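Local structure of putative outer membrane protein (LpxR) (Salmonella typhimurium, 3FID) at residues A[264-275]-A[285-295]; A[47-58]-A[204-212]. The protein probably removes acyl chains from lipid A, acting as a deacylase built into the bacterial outer membrane as a beta-barrel. One frame throughout, in Å; residues are numbered along the deposited sequence.

How the contacts relate
Both contacts belong to the same beta-barrel but differ in depth. Contact 1 is a hairpin of adjacent wall strands, 266-275 and 285-295, with a largely polar inner face and a mostly apolar outer one that carries exposed rings. Contact 2 is largely buried: the loop 204-212 crosses the barrel interior to meet strand 49-60 and holds it through side chains, without any strand pairing. Continuous backbone bonding dominates the first; arginine, glutamine and histidine groups and a nearby zinc ion mark the second. Their centres lie about 13 Å apart and they touch directly, since Thr293 OG1 of contact 1 is 2.6 Å from Gly206 O of contact 2, a probable hydrogen bond.

Contact 1. Residues A[264-275]-A[285-295]; sequences SPVAFSLSLNKV and YSYINGDITFF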
# COMPACT_ATOMS: atom_id res chain seq x y z
N SER A 264 8.22 23.36 -1.51
CA SER A 264 6.92 24.03 -1.64
C SER A 264 6.75 24.59 -3.05
O SER A 264 7.58 25.40 -3.49
CB SER A 264 6.81 25.19 -0.64
OG SER A 264 6.36 24.74 0.62
N PRO A 265 5.68 24.18 -3.76
CA PRO A 265 4.60 23.31 -3.29
C PRO A 265 4.62 21.87 -3.83
O PRO A 265 3.57 21.26 -3.92
CB PRO A 265 3.36 24.00 -3.86
CG PRO A 265 3.86 24.56 -5.19
CD PRO A 265 5.37 24.70 -5.12
N VAL A 266 5.77 21.34 -4.21
CA VAL A 266 5.79 20.01 -4.83
C VAL A 266 6.80 19.04 -4.20
O VAL A 266 7.94 19.41 -3.92
CB VAL A 266 5.94 20.10 -6.37
CG1 VAL A 266 7.31 20.66 -6.78
CG2 VAL A 266 5.63 18.74 -7.02
N ALA A 267 6.37 17.79 -3.99
CA ALA A 267 7.26 16.81 -3.41
C ALA A 267 7.13 15.49 -4.14
O ALA A 267 6.05 15.15 -4.60
CB ALA A 267 6.98 16.61 -1.93
N PHE A 268 8.25 14.78 -4.24
CA PHE A 268 8.35 13.50 -4.92
C PHE A 268 8.75 12.47 -3.88
O PHE A 268 9.59 12.76 -3.02
CB PHE A 268 9.37 13.58 -6.05
CG PHE A 268 9.03 14.61 -7.10
CD1 PHE A 268 9.61 15.87 -7.07
CD2 PHE A 268 8.07 14.34 -8.07
CE1 PHE A 268 9.27 16.85 -8.02
CE2 PHE A 268 7.72 15.30 -9.03
CZ PHE A 268 8.32 16.55 -9.00
N SER A 269 8.12 11.30 -3.95
CA SER A 269 8.41 10.21 -3.03
C SER A 269 8.61 8.89 -3.76
O SER A 269 7.97 8.65 -4.76
CB SER A 269 7.26 10.02 -2.05
OG SER A 269 7.07 11.17 -1.26
N LEU A 270 9.49 8.04 -3.22
CA LEU A 270 9.65 6.67 -3.71
C LEU A 270 9.70 5.75 -2.49
O LEU A 270 10.36 6.07 -1.51
CB LEU A 270 10.93 6.59 -4.56
CG LEU A 270 11.56 5.36 -5.25
CD1 LEU A 270 12.66 4.75 -4.43
CD2 LEU A 270 10.55 4.32 -5.70
N SER A 271 8.96 4.64 -2.54
CA SER A 271 9.01 3.63 -1.49
C SER A 271 9.30 2.26 -2.13
O SER A 271 8.68 1.90 -3.13
CB SER A 271 7.69 3.62 -0.69
OG SER A 271 7.81 2.77 0.46
N LEU A 272 10.30 1.57 -1.60
CA LEU A 272 10.70 0.23 -2.03
C LEU A 272 10.16 -0.76 -1.03
O LEU A 272 10.58 -0.76 0.15
CB LEU A 272 12.24 0.14 -2.05
CG LEU A 272 13.02 1.19 -2.89
CD1 LEU A 272 14.56 0.97 -2.79
CD2 LEU A 272 12.63 1.20 -4.31
N ASN A 273 9.27 -1.64 -1.49
CA ASN A 273 8.46 -2.42 -0.57
C ASN A 273 8.58 -3.91 -0.77
O ASN A 273 8.80 -4.34 -1.87
CB ASN A 273 6.99 -1.99 -0.70
CG ASN A 273 6.84 -0.48 -0.65
OD1 ASN A 273 7.39 0.17 0.23
ND2 ASN A 273 6.09 0.07 -1.61
N LYS A 274 8.47 -4.67 0.33
CA LYS A 274 8.39 -6.13 0.22
C LYS A 274 7.31 -6.66 1.15
O LYS A 274 7.25 -6.29 2.33
CB LYS A 274 9.72 -6.82 0.54
CG LYS A 274 9.69 -8.35 0.24
CD LYS A 274 10.96 -9.05 0.67
CE LYS A 274 10.81 -9.59 2.11
NZ LYS A 274 11.83 -10.64 2.37
N VAL A 275 6.49 -7.57 0.64
CA VAL A 275 5.52 -8.24 1.47
C VAL A 275 5.90 -9.74 1.50
O VAL A 275 6.14 -10.33 0.43
CB VAL A 275 4.09 -8.01 0.93
CG1 VAL A 275 3.05 -8.85 1.69
CG2 VAL A 275 3.70 -6.47 1.00
N TYR A 285 7.10 -11.00 -2.22
CA TYR A 285 7.11 -10.22 -3.43
C TYR A 285 7.46 -8.76 -3.16
O TYR A 285 7.17 -8.24 -2.09
CB TYR A 285 5.76 -10.33 -4.16
CG TYR A 285 4.56 -9.79 -3.41
CD1 TYR A 285 3.81 -10.64 -2.58
CD2 TYR A 285 4.13 -8.47 -3.57
CE1 TYR A 285 2.67 -10.18 -1.91
CE2 TYR A 285 2.97 -7.98 -2.89
CZ TYR A 285 2.25 -8.85 -2.06
OH TYR A 285 1.11 -8.45 -1.37
N SER A 286 8.12 -8.15 -4.13
CA SER A 286 8.57 -6.74 -4.01
C SER A 286 7.92 -5.84 -5.07
O SER A 286 7.60 -6.27 -6.20
CB SER A 286 10.10 -6.65 -4.11
OG SER A 286 10.55 -7.16 -5.36
N TYR A 287 7.76 -4.58 -4.71
CA TYR A 287 7.19 -3.61 -5.62
C TYR A 287 7.59 -2.22 -5.14
O TYR A 287 8.16 -2.05 -4.04
CB TYR A 287 5.65 -3.73 -5.65
CG TYR A 287 4.94 -3.45 -4.32
CD1 TYR A 287 4.80 -4.43 -3.35
CD2 TYR A 287 4.41 -2.20 -4.07
CE1 TYR A 287 4.14 -4.15 -2.14
CE2 TYR A 287 3.76 -1.89 -2.87
CZ TYR A 287 3.63 -2.86 -1.92
OH TYR A 287 2.97 -2.49 -0.78
N ILE A 288 7.30 -1.22 -5.97
CA ILE A 288 7.53 0.16 -5.56
C ILE A 288 6.25 0.96 -5.62
O ILE A 288 5.29 0.56 -6.28
CB ILE A 288 8.57 0.88 -6.43
CG1 ILE A 288 8.08 0.98 -7.89
CG2 ILE A 288 9.94 0.18 -6.33
CD1 ILE A 288 8.81 2.01 -8.72
N ASN A 289 6.24 2.07 -4.92
CA ASN A 289 5.30 3.13 -5.25
C ASN A 289 6.07 4.44 -5.44
O ASN A 289 7.09 4.67 -4.77
CB ASN A 289 4.10 3.20 -4.27
CG ASN A 289 4.49 3.46 -2.82
OD1 ASN A 289 4.80 2.53 -2.06
ND2 ASN A 289 4.43 4.73 -2.40
N GLY A 290 5.61 5.25 -6.39
CA GLY A 290 6.16 6.58 -6.63
C GLY A 290 5.02 7.58 -6.53
O GLY A 290 3.92 7.33 -7.06
N ASP A 291 5.26 8.66 -5.80
CA ASP A 291 4.18 9.60 -5.51
C ASP A 291 4.57 11.04 -5.87
O ASP A 291 5.74 11.45 -5.72
CB ASP A 291 3.72 9.57 -4.04
CG ASP A 291 3.90 8.20 -3.35
OD1 ASP A 291 3.52 7.15 -3.89
OD2 ASP A 291 4.39 8.20 -2.21
N ILE A 292 3.59 11.79 -6.34
CA ILE A 292 3.76 13.23 -6.55
C ILE A 292 2.73 13.87 -5.66
O ILE A 292 1.55 13.52 -5.73
CB ILE A 292 3.49 13.65 -8.02
CG1 ILE A 292 4.50 12.99 -8.97
CG2 ILE A 292 3.57 15.19 -8.14
CD1 ILE A 292 4.20 13.28 -10.44
N THR A 293 3.19 14.75 -4.77
CA THR A 293 2.33 15.34 -3.77
C THR A 293 2.45 16.86 -3.87
O THR A 293 3.56 17.41 -3.83
CB THR A 293 2.73 14.88 -2.37
OG1 THR A 293 2.80 13.45 -2.35
CG2 THR A 293 1.67 15.33 -1.34
N PHE A 294 1.31 17.52 -4.02
CA PHE A 294 1.26 18.97 -3.93
C PHE A 294 0.89 19.30 -2.51
O PHE A 294 -0.09 18.79 -2.00
CB PHE A 294 0.28 19.52 -4.97
CG PHE A 294 0.69 19.21 -6.37
CD1 PHE A 294 1.70 19.94 -6.99
CD2 PHE A 294 0.15 18.11 -7.03
CE1 PHE A 294 2.13 19.62 -8.28
CE2 PHE A 294 0.57 17.78 -8.33
CZ PHE A 294 1.55 18.54 -8.96
N PHE A 295 1.72 20.09 -1.85
CA PHE A 295 1.52 20.39 -0.42
C PHE A 295 1.63 21.90 -0.24
O PHE A 295 2.55 22.53 -0.76
CB PHE A 295 2.51 19.60 0.47
CG PHE A 295 3.95 20.10 0.43
CD1 PHE A 295 4.81 19.75 -0.60
CD2 PHE A 295 4.46 20.87 1.49
CE1 PHE A 295 6.10 20.18 -0.63
CE2 PHE A 295 5.78 21.31 1.47
CZ PHE A 295 6.61 20.95 0.42
O HOH W 1 4.00 24.16 0.98
O HOH W 2 5.31 12.80 -2.67
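Asn273 and Asn289 face the barrel interior from neighbouring strands and are joined by their amides: Asn273 ND2 donates to Asn289 OD1 at 2.8 Å. The two amide planes are 20° apart, and the relay continues at both ends. Ser271 OG gives its proton to an in-plane lone pair of Asn273 OD1 (2.6 Å), while Asn289 ND2 reaches the syn lone pair of Asp291 OD1 at 3.0 Å. Arg256 adds a second donor to Asn289 OD1, and Ser6 meets Asp291 OD1, tying the relay to the flanking strands 251-263 and 2-9. A water whose O lies 2.6 Å from Thr293 OG1 joins it to Ser269 OG; Thr260 is a further partner of Ser269, and Gly206 probably of Thr293.

Tyrosine rings extend the same face. CG of Tyr287 sits between its backbone N and carbonyl carbon (chi1 63°), which leans the ring across the strand gap. Asn273 CB lies over one face, 3.8 Å from the Tyr287 ring centroid, and Val275 CG2 meets the edge. Tyr285 leans likewise, with Val275 CB 4.0 Å from its centroid, and its hydroxyl bonds to Glu278.

The backbone forms a regular antiparallel ladder from Ala267–Thr293 to Val275–Tyr285, extended by Phe295 N bonding to Pro265 O.

On the opposite face most pairs are apolar. Val266 lies alongside Phe294, and Phe268 alongside Ile292. Leu272, covered by helix 16-23, packs CD2 on Ile288 CG2 at 3.5 Å, and Leu270 touches a bound detergent molecule.

This division is that of an outer-membrane barrel wall. Inside, amides and hydroxyls satisfy one another with help from neighbouring strands and a water, and the chain of hydrogen bonds should fix the rotation of both asparagine amides; outside, Phe268, Ile292, Phe294 and Leu270 present a surface suited to lipid.

Contact 2. Residues A[47-58]-A[204-212]; sequences DASQLSFHIAQD and RRGLIHTQK. With ZN (zinc ion), chain E.
Gln50 CG lies over one face of the His209 ring, 4.1 Å from its centroid, while two backbone carbonyls, Asp47 O and Ala48 O, approach the ring edge. His209 NE2 donates to Asp47 O at 3.3 Å from above the carbonyl plane, and a water also bridges this pair, though weakly on the Asp47 side. His209 has a further polar partner in Arg98. The Arg204 guanidinium carries Leu207 CB on one face and Ser52 OG, itself hydrogen-bonded to Ser42, at its edge; Arg204 NH2 bonds to Gln50 OE1 at 3.0 Å, the oxygen standing 31° out of the guanidinium plane, and a salt bridge to Asp196 meets its charge. Over one face of the Arg205 guanidinium sits Ala56 CB, with the Asp58 carboxylate at its edge.

These groups sit on a loop that folds back into the barrel lumen, probably from the periplasmic end, with a type I' beta turn from Arg204 to Leu207. Inward side chains of strand 49-60 receive it.

The Gln50 amide also donates through NE2 to Ile208 O at 3.1 Å, so bonds on both its heteroatoms fix its rotation. Arg205 grips Asp58 end-on in a salt bridge, NH2 to OD1 at 2.8 Å and NH1 to OD2 at 3.0 Å, each on a syn lone pair. Tyr33 gives Asp58 OD1 a second partner. Between these anchors His54 NE2 binds a zinc ion at 2.1 Å, its site completed by His84, Asp104 and a water.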
# COMPACT_ATOMS: atom_id res chain seq x y z
N ASP A 47 -3.18 22.54 13.01
CA ASP A 47 -1.78 22.16 12.77
C ASP A 47 -1.55 20.70 13.16
O ASP A 47 -0.66 20.06 12.63
CB ASP A 47 -0.82 23.07 13.55
CG ASP A 47 -0.62 24.43 12.87
OD1 ASP A 47 0.09 25.28 13.45
OD2 ASP A 47 -1.19 24.66 11.78
N ALA A 48 -2.37 20.19 14.07
CA ALA A 48 -2.18 18.83 14.59
C ALA A 48 -2.97 17.71 13.85
O ALA A 48 -2.63 16.54 13.99
CB ALA A 48 -2.48 18.78 16.06
N SER A 49 -4.01 18.10 13.10
CA SER A 49 -5.03 17.16 12.65
C SER A 49 -5.44 17.32 11.19
O SER A 49 -5.73 18.44 10.73
CB SER A 49 -6.28 17.31 13.51
OG SER A 49 -6.06 16.87 14.84
N GLN A 50 -5.53 16.19 10.48
CA GLN A 50 -5.99 16.16 9.10
C GLN A 50 -7.19 15.27 8.91
O GLN A 50 -7.39 14.28 9.64
CB GLN A 50 -4.92 15.60 8.16
CG GLN A 50 -3.67 16.38 8.05
CD GLN A 50 -2.76 15.80 6.97
OE1 GLN A 50 -2.53 14.58 6.90
NE2 GLN A 50 -2.24 16.68 6.13
N LEU A 51 -7.99 15.64 7.92
CA LEU A 51 -9.02 14.79 7.36
C LEU A 51 -8.66 14.52 5.91
O LEU A 51 -8.47 15.47 5.14
CB LEU A 51 -10.38 15.49 7.42
CG LEU A 51 -11.60 14.69 6.99
CD1 LEU A 51 -11.89 13.41 7.83
CD2 LEU A 51 -12.80 15.63 6.95
N SER A 52 -8.63 13.23 5.53
CA SER A 52 -8.25 12.83 4.17
C SER A 52 -9.35 12.10 3.43
O SER A 52 -10.12 11.36 4.03
CB SER A 52 -7.04 11.90 4.23
OG SER A 52 -5.96 12.57 4.83
N PHE A 53 -9.39 12.29 2.11
CA PHE A 53 -10.31 11.58 1.23
C PHE A 53 -9.45 10.94 0.15
O PHE A 53 -8.48 11.53 -0.29
CB PHE A 53 -11.28 12.57 0.56
CG PHE A 53 -12.02 11.99 -0.63
CD1 PHE A 53 -13.07 11.09 -0.45
CD2 PHE A 53 -11.65 12.35 -1.94
CE1 PHE A 53 -13.77 10.57 -1.57
CE2 PHE A 53 -12.32 11.83 -3.07
CZ PHE A 53 -13.38 10.96 -2.89
N HIS A 54 -9.86 9.77 -0.34
CA HIS A 54 -9.14 9.13 -1.43
C HIS A 54 -10.04 8.22 -2.24
O HIS A 54 -11.10 7.82 -1.77
CB HIS A 54 -7.96 8.31 -0.90
CG HIS A 54 -8.38 7.02 -0.27
ND1 HIS A 54 -8.87 6.94 1.02
CD2 HIS A 54 -8.41 5.75 -0.76
CE1 HIS A 54 -9.18 5.68 1.29
NE2 HIS A 54 -8.88 4.94 0.24
N ILE A 55 -9.61 7.95 -3.47
CA ILE A 55 -10.16 6.89 -4.31
C ILE A 55 -8.94 6.09 -4.80
O ILE A 55 -7.87 6.67 -5.06
CB ILE A 55 -11.00 7.46 -5.49
CG1 ILE A 55 -11.44 6.35 -6.46
CG2 ILE A 55 -10.21 8.50 -6.25
CD1 ILE A 55 -12.83 5.68 -6.14
N ALA A 56 -9.09 4.77 -4.94
CA ALA A 56 -7.96 3.96 -5.36
C ALA A 56 -8.41 2.65 -6.02
O ALA A 56 -9.53 2.19 -5.79
CB ALA A 56 -7.06 3.67 -4.15
N GLN A 57 -7.52 2.10 -6.84
CA GLN A 57 -7.73 0.77 -7.43
C GLN A 57 -6.42 -0.01 -7.33
O GLN A 57 -5.36 0.45 -7.77
CB GLN A 57 -8.16 0.86 -8.90
CG GLN A 57 -8.67 -0.51 -9.47
CD GLN A 57 -8.51 -0.65 -10.97
OE1 GLN A 57 -7.49 -0.26 -11.54
NE2 GLN A 57 -9.53 -1.19 -11.61
N ASP A 58 -6.49 -1.19 -6.73
CA ASP A 58 -5.34 -2.07 -6.65
C ASP A 58 -5.66 -3.39 -7.32
O ASP A 58 -6.77 -3.89 -7.18
CB ASP A 58 -5.01 -2.29 -5.19
CG ASP A 58 -4.57 -1.00 -4.54
OD1 ASP A 58 -3.57 -0.43 -5.05
OD2 ASP A 58 -5.25 -0.58 -3.59
N ARG A 204 0.37 5.63 3.54
CA ARG A 204 -0.17 6.96 3.29
C ARG A 204 -0.25 7.27 1.79
O ARG A 204 -0.99 8.17 1.39
CB ARG A 204 0.58 8.01 4.11
CG ARG A 204 0.26 7.94 5.65
CD ARG A 204 -0.96 8.82 5.96
NE ARG A 204 -0.52 10.21 5.95
CZ ARG A 204 -1.30 11.26 5.77
NH1 ARG A 204 -2.60 11.13 5.55
NH2 ARG A 204 -0.75 12.46 5.78
N ARG A 205 0.47 6.48 0.98
CA ARG A 205 0.35 6.51 -0.49
C ARG A 205 0.41 7.93 -1.05
O ARG A 205 -0.42 8.33 -1.88
CB ARG A 205 -0.94 5.79 -0.95
CG ARG A 205 -1.00 4.33 -0.43
CD ARG A 205 -2.23 3.58 -0.94
NE ARG A 205 -2.18 3.28 -2.38
CZ ARG A 205 -3.01 2.42 -2.98
NH1 ARG A 205 -3.93 1.79 -2.26
NH2 ARG A 205 -2.91 2.15 -4.29
N GLY A 206 1.40 8.70 -0.61
CA GLY A 206 1.57 10.06 -1.13
C GLY A 206 1.06 11.19 -0.24
O GLY A 206 1.54 12.30 -0.34
N LEU A 207 0.08 10.92 0.62
CA LEU A 207 -0.40 11.97 1.49
C LEU A 207 0.68 12.36 2.49
O LEU A 207 1.43 11.52 2.97
CB LEU A 207 -1.69 11.57 2.18
CG LEU A 207 -2.84 11.30 1.20
CD1 LEU A 207 -3.96 10.58 1.93
CD2 LEU A 207 -3.31 12.61 0.52
N ILE A 208 0.75 13.66 2.77
CA ILE A 208 1.80 14.21 3.66
C ILE A 208 1.13 15.06 4.75
O ILE A 208 0.27 15.87 4.46
CB ILE A 208 2.82 15.07 2.84
CG1 ILE A 208 3.67 14.15 1.93
CG2 ILE A 208 3.73 15.93 3.77
CD1 ILE A 208 4.54 14.90 0.87
N HIS A 209 1.55 14.86 5.99
CA HIS A 209 1.16 15.75 7.09
C HIS A 209 2.42 16.49 7.48
O HIS A 209 3.35 15.88 8.01
CB HIS A 209 0.62 14.95 8.28
CG HIS A 209 0.11 15.80 9.41
ND1 HIS A 209 -0.07 15.31 10.68
CD2 HIS A 209 -0.24 17.10 9.45
CE1 HIS A 209 -0.53 16.27 11.46
NE2 HIS A 209 -0.63 17.37 10.75
N THR A 210 2.51 17.77 7.17
CA THR A 210 3.73 18.51 7.48
C THR A 210 3.46 19.92 7.95
O THR A 210 2.47 20.53 7.56
CB THR A 210 4.70 18.57 6.28
OG1 THR A 210 5.96 19.12 6.72
CG2 THR A 210 4.14 19.42 5.13
N GLN A 211 4.37 20.42 8.79
CA GLN A 211 4.37 21.84 9.18
C GLN A 211 5.20 22.67 8.18
O GLN A 211 4.92 23.84 7.94
CB GLN A 211 4.87 22.00 10.62
CG GLN A 211 3.93 21.36 11.71
CD GLN A 211 4.29 21.75 13.18
OE1 GLN A 211 5.47 21.71 13.59
NE2 GLN A 211 3.27 22.11 13.97
N LYS A 212 6.16 22.01 7.53
CA LYS A 212 7.26 22.65 6.79
C LYS A 212 6.88 23.38 5.50
O LYS A 212 6.10 22.89 4.70
CB LYS A 212 8.36 21.60 6.53
CG LYS A 212 9.71 22.13 6.04
CD LYS A 212 10.44 22.99 7.06
CE LYS A 212 11.90 23.28 6.60
NZ LYS A 212 12.01 23.92 5.24
ZN ZN E . -8.95 2.90 0.51
O HOH W 3 -2.00 19.73 10.10
O HOH W 4 -7.20 2.16 1.75